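Local coordinates for protein leucine--trna ligase (Agrobacterium radiobacter, PDB 5AH5) that probably joins L-leucine to tRNA(Leu) at the expense of ATP, as a class I leucyl-tRNA synthetase, at residues W12-W24 with M110-E122. Numbering follows the deposited sequence.
Sequences WQQKWDEKRIFDW and MMQLGFGYSWANE
An inverse gamma turn centred on Gly-116 receives the Phe-22 ring here, in the class I synthetase domain. The turn and the ring lie on loops that follow two helices, 5-19 and 95-112, closed by Schellman motifs at Arg-20 and Gly-114 respectively. Gly-116 CA sits over one ring face, 3.6 Å from the centroid and 17° off the normal, a CH-pi contact. Ile-21 CG2 covers the opposite face. Gly-116 has no side chain, so the ring can lie close on the backbone. Further along, Trp-24 N donates a nearly straight bond to Ser-118 OG (2.9 Å, 171°). A chi1 of 180° carries this hydroxyl to the Trp-24 side; it donates in turn to Asn-121 OD1 at 2.7 Å. Asn-121 ND2 lies at the Trp-24 ring edge, 3.7 Å from CE3, and bonds to Tyr-500 O. One water links Asp-23 OD1 to Ala-120 N. From helix 5-19, Gln-13 NE2 makes a weak bond to Gln-112 O (2.9 Å); its stronger bond goes to His-721 NE2 on helix 720-729, in the anticodon-binding region. Trp-16 CZ3 meets Gly-114 CA at the ring edge. The Ser-118 hydroxyl thus accepts from one segment and donates within the other, which fixes its proton and ties the Trp-24 backbone to the Asn-121 amide.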
loop_
_atom_site.group_PDB
_atom_site.type_symbol
_atom_site.label_atom_id
_atom_site.label_comp_id
_atom_site.label_asym_id
_atom_site.label_seq_id
_atom_site.Cartn_x
_atom_site.Cartn_y
_atom_site.Cartn_z
ATOM N N TRP B 12 10.514 22.952 19.523
ATOM C CA TRP B 12 9.119 22.427 19.574
ATOM C C TRP B 12 9.073 20.925 19.557
ATOM O O TRP B 12 8.241 20.327 20.240
ATOM C CB TRP B 12 8.180 23.067 18.470
ATOM C CG TRP B 12 8.007 24.533 18.770
ATOM C CD1 TRP B 12 8.516 25.581 18.077
ATOM C CD2 TRP B 12 7.456 25.079 19.969
ATOM N NE1 TRP B 12 8.248 26.762 18.728
ATOM C CE2 TRP B 12 7.586 26.480 19.887
ATOM C CE3 TRP B 12 6.770 24.522 21.058
ATOM C CZ2 TRP B 12 7.092 27.343 20.876
ATOM C CZ3 TRP B 12 6.271 25.393 22.070
ATOM C CH2 TRP B 12 6.454 26.777 21.963
ATOM N N GLN B 13 9.947 20.300 18.768
ATOM C CA GLN B 13 10.066 18.836 18.751
ATOM C C GLN B 13 10.358 18.325 20.165
ATOM O O GLN B 13 9.765 17.361 20.619
ATOM C CB GLN B 13 11.157 18.388 17.771
ATOM C CG GLN B 13 10.714 18.490 16.326
ATOM C CD GLN B 13 11.870 18.683 15.360
ATOM O OE1 GLN B 13 13.026 18.460 15.697
ATOM N NE2 GLN B 13 11.550 19.109 14.129
ATOM N N GLN B 14 11.155 19.042 20.916
ATOM C CA GLN B 14 11.484 18.549 22.243
ATOM C C GLN B 14 10.281 18.724 23.195
ATOM O O GLN B 14 9.915 17.814 23.972
ATOM C CB GLN B 14 12.764 19.197 22.728
ATOM C CG GLN B 14 13.446 18.340 23.769
ATOM C CD GLN B 14 13.968 19.153 24.877
ATOM O OE1 GLN B 14 15.055 19.726 24.784
ATOM N NE2 GLN B 14 13.194 19.230 25.949
ATOM N N LYS B 15 9.559 19.831 23.030
ATOM C CA LYS B 15 8.330 20.049 23.823
ATOM C C LYS B 15 7.327 18.931 23.629
ATOM O O LYS B 15 6.758 18.386 24.611
ATOM C CB LYS B 15 7.709 21.390 23.447
ATOM C CG LYS B 15 8.513 22.597 23.899
ATOM C CD LYS B 15 8.741 22.547 25.395
ATOM C CE LYS B 15 8.884 23.923 25.982
ATOM N NZ LYS B 15 9.945 23.938 27.001
ATOM N N TRP B 16 7.100 18.563 22.363
ATOM C CA TRP B 16 6.162 17.443 22.024
ATOM C C TRP B 16 6.648 16.102 22.650
ATOM O O TRP B 16 5.849 15.354 23.228
ATOM C CB TRP B 16 6.001 17.229 20.524
ATOM C CG TRP B 16 5.462 18.367 19.736
ATOM C CD1 TRP B 16 4.431 19.210 20.097
ATOM C CD2 TRP B 16 5.866 18.779 18.438
ATOM N NE1 TRP B 16 4.229 20.129 19.142
ATOM C CE2 TRP B 16 5.085 19.905 18.103
ATOM C CE3 TRP B 16 6.801 18.309 17.521
ATOM C CZ2 TRP B 16 5.216 20.582 16.881
ATOM C CZ3 TRP B 16 6.968 18.993 16.322
ATOM C CH2 TRP B 16 6.154 20.124 15.993
ATOM N N ASP B 17 7.942 15.819 22.496
ATOM C CA ASP B 17 8.605 14.643 23.136
ATOM C C ASP B 17 8.296 14.664 24.638
ATOM O O ASP B 17 7.691 13.725 25.160
ATOM C CB ASP B 17 10.141 14.635 22.956
ATOM C CG ASP B 17 10.603 14.471 21.491
ATOM O OD1 ASP B 17 9.908 13.768 20.728
ATOM O OD2 ASP B 17 11.690 15.018 21.092
ATOM N N GLU B 18 8.616 15.763 25.308
ATOM C CA GLU B 18 8.484 15.774 26.747
ATOM C C GLU B 18 7.069 15.660 27.234
ATOM O O GLU B 18 6.841 14.983 28.253
ATOM C CB GLU B 18 9.370 16.820 27.454
ATOM C CG GLU B 18 9.156 18.290 27.224
ATOM C CD GLU B 18 10.437 19.121 27.493
ATOM O OE1 GLU B 18 11.539 18.503 27.624
ATOM O OE2 GLU B 18 10.361 20.390 27.534
ATOM N N LYS B 19 6.090 16.143 26.462
ATOM C CA LYS B 19 4.670 15.890 26.827
ATOM C C LYS B 19 4.170 14.548 26.404
ATOM O O LYS B 19 3.057 14.208 26.741
ATOM C CB LYS B 19 3.727 16.969 26.251
ATOM C CG LYS B 19 3.831 18.300 26.965
ATOM C CD LYS B 19 2.946 18.368 28.210
ATOM C CE LYS B 19 3.306 19.562 29.101
ATOM N NZ LYS B 19 4.750 19.607 29.453
ATOM N N ARG B 20 4.970 13.751 25.693
ATOM C CA ARG B 20 4.521 12.404 25.262
ATOM C C ARG B 20 3.310 12.406 24.370
ATOM O O ARG B 20 2.587 11.396 24.276
ATOM C CB ARG B 20 4.290 11.416 26.448
ATOM C CG ARG B 20 5.334 11.454 27.567
ATOM C CD ARG B 20 6.775 11.276 27.029
ATOM N NE ARG B 20 6.973 9.972 26.449
ATOM C CZ ARG B 20 7.831 9.631 25.478
ATOM N NH1 ARG B 20 8.665 10.474 24.866
ATOM N NH2 ARG B 20 7.838 8.368 25.120
ATOM N N ILE B 21 3.143 13.478 23.610
ATOM C CA ILE B 21 1.994 13.633 22.701
ATOM C C ILE B 21 1.847 12.439 21.796
ATOM O O ILE B 21 0.768 11.915 21.654
ATOM C CB ILE B 21 2.084 14.946 21.800
ATOM C CG1 ILE B 21 2.050 16.236 22.608
ATOM C CG2 ILE B 21 0.939 15.029 20.814
ATOM C CD1 ILE B 21 1.075 16.235 23.739
ATOM N N PHE B 22 2.942 11.949 21.230
ATOM C CA PHE B 22 2.903 10.859 20.218
ATOM C C PHE B 22 3.132 9.408 20.718
ATOM O O PHE B 22 3.035 8.480 19.960
ATOM C CB PHE B 22 3.922 11.223 19.135
ATOM C CG PHE B 22 3.595 12.548 18.505
ATOM C CD1 PHE B 22 2.433 12.673 17.802
ATOM C CD2 PHE B 22 4.356 13.657 18.752
ATOM C CE1 PHE B 22 2.052 13.925 17.277
ATOM C CE2 PHE B 22 4.017 14.906 18.211
ATOM C CZ PHE B 22 2.845 15.044 17.503
ATOM N N ASP B 23 3.266 9.218 22.017
ATOM C CA ASP B 23 3.406 7.904 22.593
ATOM C C ASP B 23 2.108 7.172 22.662
ATOM O O ASP B 23 1.199 7.662 23.267
ATOM C CB ASP B 23 4.041 8.063 23.962
ATOM C CG ASP B 23 4.316 6.741 24.653
ATOM O OD1 ASP B 23 4.767 5.770 24.016
ATOM O OD2 ASP B 23 4.096 6.723 25.873
ATOM N N TRP B 24 1.995 6.001 22.003
ATOM C CA TRP B 24 0.742 5.315 21.973
ATOM C C TRP B 24 0.479 4.646 23.332
ATOM O O TRP B 24 1.321 3.878 23.833
ATOM C CB TRP B 24 0.697 4.236 20.893
ATOM C CG TRP B 24 -0.514 3.432 20.897
ATOM C CD1 TRP B 24 -1.792 3.899 20.791
ATOM C CD2 TRP B 24 -0.609 1.989 20.934
ATOM N NE1 TRP B 24 -2.681 2.843 20.752
ATOM C CE2 TRP B 24 -1.991 1.665 20.859
ATOM C CE3 TRP B 24 0.344 0.935 21.088
ATOM C CZ2 TRP B 24 -2.461 0.342 20.900
ATOM C CZ3 TRP B 24 -0.106 -0.369 21.093
ATOM C CH2 TRP B 24 -1.505 -0.671 20.994
ATOM N N MET B 110 13.672 11.982 10.138
ATOM C CA MET B 110 12.289 11.929 10.553
ATOM C C MET B 110 11.955 12.818 11.756
ATOM O O MET B 110 10.990 13.606 11.716
ATOM C CB MET B 110 11.860 10.503 10.828
ATOM C CG MET B 110 11.851 9.658 9.612
ATOM S SD MET B 110 11.258 8.085 10.057
ATOM C CE MET B 110 11.245 7.180 8.534
ATOM N N MET B 111 12.742 12.700 12.804
ATOM C CA MET B 111 12.619 13.538 13.971
ATOM C C MET B 111 12.837 14.999 13.633
ATOM O O MET B 111 12.101 15.849 14.136
ATOM C CB MET B 111 13.539 13.091 15.114
ATOM C CG MET B 111 13.253 11.699 15.614
ATOM S SD MET B 111 14.400 11.052 16.905
ATOM C CE MET B 111 16.061 11.387 16.334
ATOM N N GLN B 112 13.767 15.301 12.750
ATOM C CA GLN B 112 14.018 16.687 12.384
ATOM C C GLN B 112 12.872 17.325 11.538
ATOM O O GLN B 112 12.757 18.516 11.552
ATOM C CB GLN B 112 15.338 16.848 11.641
ATOM C CG GLN B 112 16.521 16.631 12.599
ATOM C CD GLN B 112 17.874 16.509 11.907
ATOM O OE1 GLN B 112 17.991 16.747 10.709
ATOM N NE2 GLN B 112 18.908 16.158 12.673
ATOM N N LEU B 113 12.132 16.486 10.823
ATOM C CA LEU B 113 10.906 16.831 10.138
ATOM C C LEU B 113 9.710 16.985 11.052
ATOM O O LEU B 113 8.691 17.460 10.598
ATOM C CB LEU B 113 10.584 15.828 9.030
ATOM C CG LEU B 113 11.377 16.202 7.764
ATOM C CD1 LEU B 113 11.694 14.993 6.950
ATOM C CD2 LEU B 113 10.601 17.196 6.840
ATOM N N GLY B 114 9.840 16.635 12.331
ATOM C CA GLY B 114 8.756 16.746 13.267
ATOM C C GLY B 114 7.737 15.677 13.068
ATOM O O GLY B 114 6.591 15.851 13.431
ATOM N N PHE B 115 8.122 14.550 12.506
ATOM C CA PHE B 115 7.226 13.457 12.392
ATOM C C PHE B 115 7.018 12.764 13.772
ATOM O O PHE B 115 7.971 12.238 14.402
ATOM C CB PHE B 115 7.719 12.426 11.349
ATOM C CG PHE B 115 7.737 12.897 9.904
ATOM C CD1 PHE B 115 6.943 13.923 9.437
ATOM C CD2 PHE B 115 8.543 12.229 8.998
ATOM C CE1 PHE B 115 6.970 14.288 8.079
ATOM C CE2 PHE B 115 8.571 12.554 7.669
ATOM C CZ PHE B 115 7.784 13.613 7.196
ATOM N N GLY B 116 5.750 12.686 14.195
ATOM C CA GLY B 116 5.384 12.308 15.558
ATOM C C GLY B 116 5.082 10.819 15.691
ATOM O O GLY B 116 3.967 10.453 15.821
ATOM N N TYR B 117 6.121 9.982 15.704
ATOM C CA TYR B 117 5.978 8.555 15.781
ATOM C C TYR B 117 6.022 8.115 17.264
ATOM O O TYR B 117 6.498 8.834 18.118
ATOM C CB TYR B 117 7.053 7.861 14.954
ATOM C CG TYR B 117 6.844 7.984 13.497
ATOM C CD1 TYR B 117 5.782 7.355 12.886
ATOM C CD2 TYR B 117 7.730 8.685 12.706
ATOM C CE1 TYR B 117 5.583 7.451 11.539
ATOM C CE2 TYR B 117 7.551 8.778 11.340
ATOM C CZ TYR B 117 6.485 8.206 10.773
ATOM O OH TYR B 117 6.294 8.325 9.421
ATOM N N SER B 118 5.332 7.033 17.534
ATOM C CA SER B 118 5.344 6.371 18.836
ATOM C C SER B 118 6.587 5.408 18.779
ATOM O O SER B 118 6.517 4.216 18.409
ATOM C CB SER B 118 4.093 5.553 19.071
ATOM O OG SER B 118 4.144 4.909 20.374
ATOM N N TRP B 119 7.673 6.012 19.082
ATOM C CA TRP B 119 9.027 5.372 19.037
ATOM C C TRP B 119 9.199 4.223 20.018
ATOM O O TRP B 119 10.028 3.358 19.787
ATOM C CB TRP B 119 10.097 6.409 19.263
ATOM C CG TRP B 119 10.258 7.367 18.124
ATOM C CD1 TRP B 119 10.186 8.734 18.196
ATOM C CD2 TRP B 119 10.635 7.060 16.766
ATOM N NE1 TRP B 119 10.417 9.270 16.981
ATOM C CE2 TRP B 119 10.705 8.284 16.079
ATOM C CE3 TRP B 119 10.908 5.864 16.071
ATOM C CZ2 TRP B 119 11.016 8.374 14.730
ATOM C CZ3 TRP B 119 11.194 5.935 14.734
ATOM C CH2 TRP B 119 11.241 7.198 14.059
ATOM N N ALA B 120 8.336 4.121 21.025
ATOM C CA ALA B 120 8.354 2.960 21.935
ATOM C C ALA B 120 7.930 1.758 21.204
ATOM O O ALA B 120 8.162 0.660 21.678
ATOM C CB ALA B 120 7.416 3.145 23.131
ATOM N N ASN B 121 7.251 1.954 20.082
ATOM C CA ASN B 121 6.781 0.881 19.259
ATOM C C ASN B 121 7.710 0.589 18.069
ATOM O O ASN B 121 7.375 -0.214 17.261
ATOM C CB ASN B 121 5.320 1.187 18.788
ATOM C CG ASN B 121 4.356 1.208 19.963
ATOM O OD1 ASN B 121 4.216 2.221 20.577
ATOM N ND2 ASN B 121 3.822 0.042 20.353
ATOM N N GLU B 122 8.852 1.238 17.988
ATOM C CA GLU B 122 9.782 0.970 16.908
ATOM C C GLU B 122 10.248 -0.484 16.847
ATOM O O GLU B 122 10.346 -1.156 17.865
ATOM C CB GLU B 122 10.990 1.899 17.084
ATOM C CG GLU B 122 12.128 1.832 16.048
ATOM C CD GLU B 122 13.262 2.765 16.413
ATOM O OE1 GLU B 122 13.247 3.388 17.501
ATOM O OE2 GLU B 122 14.188 2.976 15.589
HETATM O O HOH W 1 2.186 8.714 17.690
HETATM O O HOH W 2 6.832 6.420 22.319
#